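GTP binding regulator (Thermotoga maritima, PDB 1VR8) is of unknown function but adopts a fold similar to the Ran-binding protein Mog1p, which suggests a possible role as a regulator of GTP-binding proteins. Local coordinates at residues F54-Y58 with G59-L63. Sequence-based numbering, arbitrary orientation.
Sequences FETEY and GPVFL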
# COMPACT_ATOMS: atom_id res chain seq x y z
N PHE A 54 6.04 10.17 1.68
CA PHE A 54 7.46 10.00 1.93
C PHE A 54 8.21 10.77 0.87
O PHE A 54 7.96 10.61 -0.32
CB PHE A 54 7.84 8.54 1.86
CG PHE A 54 7.30 7.72 2.98
CD1 PHE A 54 6.03 7.17 2.91
CD2 PHE A 54 8.08 7.45 4.08
CE1 PHE A 54 5.53 6.44 3.92
CE2 PHE A 54 7.61 6.69 5.10
CZ PHE A 54 6.34 6.18 5.05
N GLU A 55 9.15 11.59 1.31
CA GLU A 55 10.07 12.25 0.39
C GLU A 55 11.21 11.30 0.07
O GLU A 55 11.82 10.73 0.97
CB GLU A 55 10.63 13.50 1.02
CG GLU A 55 9.60 14.53 1.42
CD GLU A 55 8.73 15.03 0.27
OE1 GLU A 55 9.19 15.06 -0.90
OE2 GLU A 55 7.56 15.40 0.57
N THR A 56 11.50 11.12 -1.21
CA THR A 56 12.50 10.16 -1.65
C THR A 56 13.37 10.89 -2.66
O THR A 56 13.09 12.02 -3.03
CB THR A 56 11.90 8.88 -2.31
OG1 THR A 56 11.49 9.15 -3.66
CG2 THR A 56 10.75 8.34 -1.56
N GLU A 57 14.46 10.25 -3.07
CA GLU A 57 15.32 10.89 -4.06
C GLU A 57 14.61 11.02 -5.41
O GLU A 57 15.02 11.79 -6.26
CB GLU A 57 16.61 10.09 -4.25
CG GLU A 57 16.44 8.65 -4.67
CD GLU A 57 17.76 8.04 -5.13
OE1 GLU A 57 18.48 8.70 -5.92
OE2 GLU A 57 18.08 6.91 -4.71
N TYR A 58 13.56 10.23 -5.60
CA TYR A 58 12.80 10.22 -6.84
C TYR A 58 11.70 11.29 -6.86
O TYR A 58 11.15 11.62 -7.92
CB TYR A 58 12.19 8.84 -7.02
CG TYR A 58 13.23 7.76 -7.16
CD1 TYR A 58 13.90 7.59 -8.36
CD2 TYR A 58 13.55 6.90 -6.10
CE1 TYR A 58 14.85 6.60 -8.52
CE2 TYR A 58 14.53 5.90 -6.26
CZ TYR A 58 15.16 5.76 -7.47
OH TYR A 58 16.12 4.78 -7.68
N GLY A 59 11.41 11.84 -5.68
CA GLY A 59 10.29 12.75 -5.44
C GLY A 59 9.32 12.15 -4.43
O GLY A 59 9.58 11.09 -3.87
N PRO A 60 8.17 12.80 -4.22
CA PRO A 60 7.27 12.32 -3.19
C PRO A 60 6.51 11.07 -3.65
O PRO A 60 6.10 10.97 -4.81
CB PRO A 60 6.33 13.50 -2.98
CG PRO A 60 6.30 14.23 -4.27
CD PRO A 60 7.67 14.01 -4.90
N VAL A 61 6.36 10.13 -2.73
CA VAL A 61 5.60 8.92 -2.93
C VAL A 61 4.50 8.83 -1.86
O VAL A 61 4.72 9.14 -0.69
CB VAL A 61 6.54 7.69 -2.85
CG1 VAL A 61 5.74 6.42 -2.94
CG2 VAL A 61 7.58 7.75 -3.99
N PHE A 62 3.30 8.46 -2.29
CA PHE A 62 2.15 8.40 -1.41
C PHE A 62 1.85 6.95 -1.05
O PHE A 62 1.82 6.08 -1.91
CB PHE A 62 0.92 9.00 -2.09
CG PHE A 62 1.02 10.47 -2.39
CD1 PHE A 62 1.87 10.93 -3.39
CD2 PHE A 62 0.25 11.39 -1.70
CE1 PHE A 62 1.97 12.27 -3.67
CE2 PHE A 62 0.35 12.76 -1.98
CZ PHE A 62 1.19 13.19 -2.95
N LEU A 63 1.65 6.69 0.23
CA LEU A 63 1.27 5.39 0.71
C LEU A 63 -0.07 5.49 1.42
O LEU A 63 -0.20 6.22 2.40
CB LEU A 63 2.31 4.85 1.67
CG LEU A 63 1.92 3.57 2.40
CD1 LEU A 63 2.02 2.43 1.44
CD2 LEU A 63 2.80 3.34 3.60
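A type I beta turn from Thr56 to Gly59 closes the hairpin of strands 45-56 and 59-67. Gly59 N hydrogen-bonds to Thr56 O at 3.1 Å, with the donor well above the carbonyl plane, whereas Thr56 N gives Gly59 O only a weak bond. The Thr56 hydroxyl reinforces this closure: OG1 donates to a lone pair of Gly59 O at 2.7 Å and accepts a bent hydrogen bond from Tyr58 N at 3.0 Å, which makes an ST turn. Its chi1 of 78° tucks OG1 in over the backbone toward the turn and sends CG2 to Val61 CG2 at 4.0 Å. A valine in place of Thr56 would probably deprive Gly59 O of its short bond and Tyr58 N of its acceptor, loosening the turn. At phi 118°, a beta carbon on Gly59 would collide with Tyr58 O. Further along, the hydrogen bonds Phe54 N to Val61 O and Val61 N to Phe54 O are each 2.9 Å and nearly straight, and Phe54 CE1 meets Leu63 CD2 at 4.1 Å, the two side chains lying side by side. On the other face Glu55 OE1 comes near Pro60 CB, while OE2 is hydrogen-bonded to Ser34 OG. Phe129 of helix 126-138 meets the Phe54 ring and touches Val61, and strand 116-122 flanks strand 59-67.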